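Local coordinates for response regulator receiver protein (Dyadobacter fermentans, PDB 4XLT) that probably serves as a phosphorylatable receiver module of two-component signalling, relaying a phosphorylation signal to a partner that is not known, at residues Ala41-Ile52 with Phe71-Val82. Residues are numbered along the deposited sequence; the frame is centred on the assembly and turned at random.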
ATOM      1  N   ALA A  41      12.160 -12.076 -13.629  1.00 22.49           N
ATOM      2  CA  ALA A  41      11.708 -10.745 -13.248  1.00 20.61           C
ATOM      3  C   ALA A  41      11.323 -10.705 -11.769  1.00 23.05           C
ATOM      4  O   ALA A  41      11.713  -9.795 -11.035  1.00 19.27           O
ATOM      5  CB  ALA A  41      10.535 -10.318 -14.115  1.00 19.27           C
ATOM      6  N   ILE A  42      10.557 -11.701 -11.336  1.00 19.60           N
ATOM      7  CA  ILE A  42      10.133 -11.785  -9.944  1.00 23.30           C
ATOM      8  C   ILE A  42      11.334 -11.982  -9.020  1.00 25.94           C
ATOM      9  O   ILE A  42      11.424 -11.348  -7.966  1.00 24.01           O
ATOM     10  CB  ILE A  42       9.117 -12.927  -9.731  1.00 25.52           C
ATOM     11  CG1 ILE A  42       7.773 -12.565 -10.366  1.00 24.17           C
ATOM     12  CG2 ILE A  42       8.906 -13.196  -8.253  1.00 30.20           C
ATOM     13  CD1 ILE A  42       7.136 -11.317  -9.777  1.00 24.91           C
ATOM     14  N   ASP A  43      12.256 -12.852  -9.429  1.00 28.68           N
ATOM     15  CA  ASP A  43      13.480 -13.104  -8.670  1.00 28.94           C
ATOM     16  C   ASP A  43      14.266 -11.821  -8.420  1.00 25.92           C
ATOM     17  O   ASP A  43      14.728 -11.578  -7.307  1.00 25.34           O
ATOM     18  CB  ASP A  43      14.371 -14.119  -9.393  1.00 32.18           C
ATOM     19  CG  ASP A  43      13.808 -15.526  -9.354  1.00 44.03           C
ATOM     20  OD1 ASP A  43      12.915 -15.787  -8.521  1.00 46.93           O
ATOM     21  OD2 ASP A  43      14.266 -16.371 -10.152  1.00 54.58           O
ATOM     22  N   HIS A  44      14.419 -11.007  -9.460  1.00 23.68           N
ATOM     23  CA  HIS A  44      15.123  -9.736  -9.327  1.00 23.95           C
ATOM     24  C   HIS A  44      14.409  -8.792  -8.362  1.00 31.28           C
ATOM     25  O   HIS A  44      15.049  -8.114  -7.555  1.00 35.84           O
ATOM     26  CB  HIS A  44      15.280  -9.062 -10.688  1.00 23.92           C
ATOM     27  CG  HIS A  44      15.745  -7.642 -10.602  1.00 24.09           C
ATOM     28  ND1 HIS A  44      14.902  -6.570 -10.799  1.00 29.49           N
ATOM     29  CD2 HIS A  44      16.963  -7.118 -10.323  1.00 26.11           C
ATOM     30  CE1 HIS A  44      15.580  -5.446 -10.652  1.00 23.48           C
ATOM     31  NE2 HIS A  44      16.833  -5.751 -10.363  1.00 25.70           N
ATOM     32  N   LEU A  45      13.084  -8.752  -8.443  1.00 28.73           N
ATOM     33  CA  LEU A  45      12.298  -7.873  -7.583  1.00 27.81           C
ATOM     34  C   LEU A  45      12.367  -8.297  -6.116  1.00 18.76           C
ATOM     35  O   LEU A  45      12.350  -7.459  -5.220  1.00 19.16           O
ATOM     36  CB  LEU A  45      10.842  -7.830  -8.053  1.00 16.71           C
ATOM     37  CG  LEU A  45      10.600  -7.115  -9.386  1.00 18.04           C
ATOM     38  CD1 LEU A  45       9.142  -7.221  -9.804  1.00 19.68           C
ATOM     39  CD2 LEU A  45      11.026  -5.660  -9.290  1.00 16.53           C
ATOM     40  N   ARG A  46      12.459  -9.600  -5.873  1.00 19.69           N
ATOM     41  CA  ARG A  46      12.502 -10.115  -4.508  1.00 22.66           C
ATOM     42  C   ARG A  46      13.806  -9.763  -3.799  1.00 21.97           C
ATOM     43  O   ARG A  46      13.903  -9.876  -2.576  1.00 36.01           O
ATOM     44  CB  ARG A  46      12.299 -11.631  -4.502  1.00 25.92           C
ATOM     45  CG  ARG A  46      10.850 -12.057  -4.655  1.00 28.30           C
ATOM     46  CD  ARG A  46      10.725 -13.555  -4.872  1.00 37.31           C
ATOM     47  NE  ARG A  46       9.330 -13.968  -4.999  1.00 49.47           N
ATOM     48  CZ  ARG A  46       8.939 -15.168  -5.416  1.00 62.92           C
ATOM     49  NH1 ARG A  46       9.838 -16.083  -5.754  1.00 62.83           N
ATOM     50  NH2 ARG A  46       7.646 -15.451  -5.500  1.00 66.88           N
ATOM     51  N   SER A  47      14.806  -9.336  -4.562  1.00 23.09           N
ATOM     52  CA  SER A  47      16.091  -8.966  -3.982  1.00 29.06           C
ATOM     53  C   SER A  47      16.191  -7.459  -3.753  1.00 24.62           C
ATOM     54  O   SER A  47      17.198  -6.966  -3.246  1.00 26.43           O
ATOM     55  CB  SER A  47      17.242  -9.440  -4.875  1.00 27.41           C
ATOM     56  OG  SER A  47      17.268  -8.731  -6.101  1.00 32.92           O
ATOM     57  N   GLN A  48      15.139  -6.731  -4.119  1.00 22.50           N
ATOM     58  CA  GLN A  48      15.138  -5.278  -3.986  1.00 22.29           C
ATOM     59  C   GLN A  48      14.556  -4.831  -2.649  1.00 21.54           C
ATOM     60  O   GLN A  48      13.752  -5.536  -2.042  1.00 27.16           O
ATOM     61  CB  GLN A  48      14.352  -4.636  -5.131  1.00 20.89           C
ATOM     62  CG  GLN A  48      14.777  -5.092  -6.516  1.00 33.72           C
ATOM     63  CD  GLN A  48      16.236  -4.802  -6.809  1.00 36.06           C
ATOM     64  OE1 GLN A  48      16.718  -3.693  -6.587  1.00 26.68           O
ATOM     65  NE2 GLN A  48      16.948  -5.806  -7.308  1.00 37.67           N
ATOM     66  N   GLY A  49      14.973  -3.653  -2.198  1.00 22.44           N
ATOM     67  CA  GLY A  49      14.435  -3.055  -0.993  1.00 21.97           C
ATOM     68  C   GLY A  49      13.670  -1.790  -1.329  1.00 31.01           C
ATOM     69  O   GLY A  49      13.424  -1.499  -2.498  1.00 33.84           O
ATOM     70  N   ALA A  50      13.299  -1.031  -0.304  1.00 31.10           N
ATOM     71  CA  ALA A  50      12.573   0.219  -0.503  1.00 29.30           C
ATOM     72  C   ALA A  50      13.520   1.362  -0.858  1.00 28.31           C
ATOM     73  O   ALA A  50      13.111   2.522  -0.913  1.00 28.89           O
ATOM     74  CB  ALA A  50      11.769   0.568   0.738  1.00 28.10           C
ATOM     75  N   ASP A  51      14.785   1.029  -1.096  1.00 27.45           N
ATOM     76  CA  ASP A  51      15.792   2.030  -1.431  1.00 31.84           C
ATOM     77  C   ASP A  51      15.990   2.143  -2.940  1.00 32.23           C
ATOM     78  O   ASP A  51      16.842   2.900  -3.405  1.00 39.23           O
ATOM     79  CB  ASP A  51      17.123   1.696  -0.751  1.00 37.71           C
ATOM     80  CG  ASP A  51      17.675   0.346  -1.177  1.00 47.49           C
ATOM     81  OD1 ASP A  51      16.876  -0.530  -1.570  1.00 42.57           O
ATOM     82  OD2 ASP A  51      18.909   0.161  -1.119  1.00 60.05           O
ATOM     83  N   ILE A  52      15.202   1.390  -3.700  1.00 30.91           N
ATOM     84  CA  ILE A  52      15.310   1.402  -5.154  1.00 29.49           C
ATOM     85  C   ILE A  52      14.732   2.687  -5.738  1.00 29.69           C
ATOM     86  O   ILE A  52      13.808   3.269  -5.167  1.00 28.43           O
ATOM     87  CB  ILE A  52      14.596   0.188  -5.788  1.00 35.64           C
ATOM     88  CG1 ILE A  52      13.090   0.243  -5.523  1.00 25.76           C
ATOM     89  CG2 ILE A  52      15.193  -1.108  -5.268  1.00 44.11           C
ATOM     90  CD1 ILE A  52      12.292  -0.699  -6.396  1.00 26.05           C
ATOM     91  N   PHE A  71       1.703 -13.130 -13.214  1.00 40.21           N
ATOM     92  CA  PHE A  71       2.828 -12.326 -12.756  1.00 33.29           C
ATOM     93  C   PHE A  71       2.399 -11.396 -11.628  1.00 29.85           C
ATOM     94  O   PHE A  71       3.127 -11.214 -10.655  1.00 24.02           O
ATOM     95  CB  PHE A  71       3.419 -11.510 -13.910  1.00 33.49           C
ATOM     96  CG  PHE A  71       4.550 -10.605 -13.500  1.00 24.42           C
ATOM     97  CD1 PHE A  71       5.858 -11.046 -13.557  1.00 29.17           C
ATOM     98  CD2 PHE A  71       4.302  -9.311 -13.058  1.00 24.43           C
ATOM     99  CE1 PHE A  71       6.902 -10.220 -13.181  1.00 28.51           C
ATOM    100  CE2 PHE A  71       5.342  -8.480 -12.678  1.00 23.67           C
ATOM    101  CZ  PHE A  71       6.645  -8.936 -12.742  1.00 24.40           C
ATOM    102  N   THR A  72       1.217 -10.804 -11.771  1.00 32.97           N
ATOM    103  CA  THR A  72       0.714  -9.858 -10.782  1.00 34.88           C
ATOM    104  C   THR A  72       0.437 -10.537  -9.449  1.00 23.31           C
ATOM    105  O   THR A  72       0.529  -9.908  -8.396  1.00 26.47           O
ATOM    106  CB  THR A  72      -0.571  -9.161 -11.263  1.00 30.58           C
ATOM    107  OG1 THR A  72      -1.520 -10.146 -11.696  1.00 37.09           O
ATOM    108  CG2 THR A  72      -0.256  -8.214 -12.410  1.00 25.25           C
ATOM    109  N   GLU A  73       0.099 -11.821  -9.496  1.00 26.96           N
ATOM    110  CA  GLU A  73      -0.157 -12.577  -8.276  1.00 30.33           C
ATOM    111  C   GLU A  73       1.122 -12.714  -7.459  1.00 31.11           C
ATOM    112  O   GLU A  73       1.112 -12.533  -6.242  1.00 33.88           O
ATOM    113  CB  GLU A  73      -0.735 -13.955  -8.600  1.00 33.18           C
ATOM    114  CG  GLU A  73      -2.041 -13.904  -9.368  1.00 61.44           C
ATOM    115  CD  GLU A  73      -2.781 -15.224  -9.332  1.00 73.81           C
ATOM    116  OE1 GLU A  73      -2.641 -15.951  -8.326  1.00 78.71           O
ATOM    117  OE2 GLU A  73      -3.497 -15.534 -10.307  1.00 81.81           O
ATOM    118  N   HIS A  74       2.219 -13.029  -8.139  1.00 23.75           N
ATOM    119  CA  HIS A  74       3.523 -13.083  -7.489  1.00 20.96           C
ATOM    120  C   HIS A  74       4.009 -11.687  -7.133  1.00 17.15           C
ATOM    121  O   HIS A  74       4.696 -11.499  -6.132  1.00 24.59           O
ATOM    122  CB  HIS A  74       4.540 -13.787  -8.383  1.00 21.95           C
ATOM    123  CG  HIS A  74       4.379 -15.274  -8.413  1.00 27.66           C
ATOM    124  ND1 HIS A  74       4.845 -16.091  -7.407  1.00 26.44           N
ATOM    125  CD2 HIS A  74       3.796 -16.090  -9.323  1.00 30.59           C
ATOM    126  CE1 HIS A  74       4.561 -17.347  -7.697  1.00 36.81           C
ATOM    127  NE2 HIS A  74       3.924 -17.374  -8.854  1.00 44.50           N
ATOM    128  N   TYR A  75       3.642 -10.710  -7.958  1.00 16.17           N
ATOM    129  CA  TYR A  75       4.007  -9.321  -7.720  1.00 13.68           C
ATOM    130  C   TYR A  75       3.330  -8.781  -6.460  1.00 21.19           C
ATOM    131  O   TYR A  75       3.932  -8.023  -5.697  1.00 12.64           O
ATOM    132  CB  TYR A  75       3.640  -8.458  -8.930  1.00 15.83           C
ATOM    133  CG  TYR A  75       3.966  -6.992  -8.753  1.00 15.29           C
ATOM    134  CD1 TYR A  75       5.233  -6.501  -9.039  1.00 10.36           C
ATOM    135  CD2 TYR A  75       3.005  -6.099  -8.296  1.00 11.31           C
ATOM    136  CE1 TYR A  75       5.535  -5.166  -8.874  1.00  9.12           C
ATOM    137  CE2 TYR A  75       3.297  -4.764  -8.128  1.00 10.43           C
ATOM    138  CZ  TYR A  75       4.563  -4.301  -8.416  1.00 10.54           C
ATOM    139  OH  TYR A  75       4.858  -2.966  -8.248  1.00  8.18           O
ATOM    140  N   GLY A  76       2.080  -9.181  -6.243  1.00 16.12           N
ATOM    141  CA  GLY A  76       1.327  -8.752  -5.079  1.00 17.38           C
ATOM    142  C   GLY A  76       1.893  -9.303  -3.784  1.00 24.22           C
ATOM    143  O   GLY A  76       1.534  -8.847  -2.697  1.00 19.32           O
HETATM  144  N   MSE A  77       2.782 -10.285  -3.902  1.00 27.47           N
HETATM  145  CA  MSE A  77       3.422 -10.905  -2.744  1.00 29.83           C
HETATM  146  C   MSE A  77       4.646 -10.116  -2.271  1.00 24.59           C
HETATM  147  O   MSE A  77       5.104 -10.287  -1.142  1.00 18.50           O
HETATM  148  CB  MSE A  77       3.817 -12.350  -3.067  1.00 20.80           C
HETATM  149  CG  MSE A  77       2.653 -13.332  -3.052  1.00 33.83           C
HETATM  150 SE   MSE A  77       3.093 -15.083  -3.807  0.85 61.48          SE
HETATM  151  CE  MSE A  77       5.019 -15.081  -3.496  1.00 42.63           C
ATOM    152  N   LEU A  78       5.172  -9.255  -3.135  1.00 14.67           N
ATOM    153  CA  LEU A  78       6.274  -8.374  -2.759  1.00 24.89           C
ATOM    154  C   LEU A  78       5.853  -7.442  -1.625  1.00 19.79           C
ATOM    155  O   LEU A  78       4.672  -7.125  -1.493  1.00 23.79           O
ATOM    156  CB  LEU A  78       6.745  -7.558  -3.964  1.00 11.00           C
ATOM    157  CG  LEU A  78       7.345  -8.366  -5.114  1.00 11.06           C
ATOM    158  CD1 LEU A  78       7.551  -7.484  -6.336  1.00  9.89           C
ATOM    159  CD2 LEU A  78       8.654  -9.014  -4.679  1.00 11.69           C
ATOM    160  N   PRO A  79       6.816  -7.012  -0.794  1.00 13.62           N
ATOM    161  CA  PRO A  79       6.496  -6.087   0.299  1.00 14.61           C
ATOM    162  C   PRO A  79       5.924  -4.785  -0.236  1.00 12.96           C
ATOM    163  O   PRO A  79       6.348  -4.329  -1.295  1.00 23.21           O
ATOM    164  CB  PRO A  79       7.851  -5.857   0.977  1.00 16.45           C
ATOM    165  CG  PRO A  79       8.673  -7.050   0.601  1.00 15.00           C
ATOM    166  CD  PRO A  79       8.235  -7.408  -0.785  1.00 13.38           C
ATOM    167  N   GLU A  80       4.969  -4.202   0.478  1.00 17.48           N
ATOM    168  CA  GLU A  80       4.311  -2.985   0.022  1.00 15.59           C
ATOM    169  C   GLU A  80       5.302  -1.829  -0.125  1.00 23.12           C
ATOM    170  O   GLU A  80       5.121  -0.946  -0.965  1.00 24.69           O
ATOM    171  CB  GLU A  80       3.176  -2.610   0.982  1.00 15.95           C
ATOM    172  CG  GLU A  80       2.038  -3.628   0.987  1.00 35.19           C
ATOM    173  CD  GLU A  80       0.961  -3.339   2.021  1.00 42.28           C
ATOM    174  OE1 GLU A  80       1.210  -2.551   2.959  1.00 44.10           O
ATOM    175  OE2 GLU A  80      -0.143  -3.909   1.895  1.00 43.38           O
ATOM    176  N   ALA A  81       6.359  -1.851   0.677  1.00 17.57           N
ATOM    177  CA  ALA A  81       7.358  -0.791   0.656  1.00 18.37           C
ATOM    178  C   ALA A  81       8.131  -0.739  -0.662  1.00 21.90           C
ATOM    179  O   ALA A  81       8.613   0.324  -1.057  1.00 27.01           O
ATOM    180  CB  ALA A  81       8.317  -0.954   1.818  1.00 25.70           C
ATOM    181  N   VAL A  82       8.257  -1.871  -1.347  1.00 17.26           N
ATOM    182  CA  VAL A  82       8.958  -1.870  -2.626  1.00 16.91           C
ATOM    183  C   VAL A  82       7.969  -1.618  -3.770  1.00 14.67           C
ATOM    184  O   VAL A  82       8.322  -1.004  -4.776  1.00 23.97           O
ATOM    185  CB  VAL A  82       9.751  -3.189  -2.857  1.00 27.42           C
ATOM    186  CG1 VAL A  82       8.833  -4.347  -3.196  1.00 29.92           C
ATOM    187  CG2 VAL A  82      10.782  -3.000  -3.958  1.00 27.63           C
TER
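Ile42 lays its CD1 methyl over one face of the Phe71 ring, a CH-pi contact 4.0 Å from the ring centroid and 27° off the normal. With CG1 beside its backbone N (chi1 -71°), the isoleucine slides past the ring, and its CD1 also meets CB of His74, 3.8 Å away. CB of Ala41 touches the edge of the same phenylalanine, near the ring plane. One turn on, Leu45 and Leu78 cross at about a right angle, Leu45 CB lying 3.7 Å from Leu78 CD1; the other methyl of Leu78, CD2, rests against the aliphatic CG of Arg46. Leu45 CD1 meets the Tyr75 ring at its edge, and the leucine side chain also packs on Ile7 and Ile57 of the central sheet. Val82 buries the most surface at the far end. Its CG2, anti to the backbone N, lies 3.4 Å from Gly49 O and 3.7 Å from Ile52 CD1, while Ala50 CB packs on Ala81 CB beside it. Arg46 runs out extended at the border of the contact, its guanidinium passing over Ile42 CG2 toward the selenomethionine Met77. The axes of segments 41-46 and 71-75 run nearly parallel, 14° apart and 10.7 Å at their closest, as expected for neighbouring helices on one side of the parallel five-stranded sheet of a CheY-like receiver. His44 O accepts from Ser47 N, Ser47 OG and Gln48 NE2 where the helix gives way to the loop. Between the segments the joint is essentially apolar: crossing side chains, with Phe71 giving both a face and an edge, join the ends of helices 38-46 and 68-75, and loop 49-52 packs on the start of helix 80-83, whereas the Arg46 guanidinium is salt-bridged to Glu104 of the second subunit.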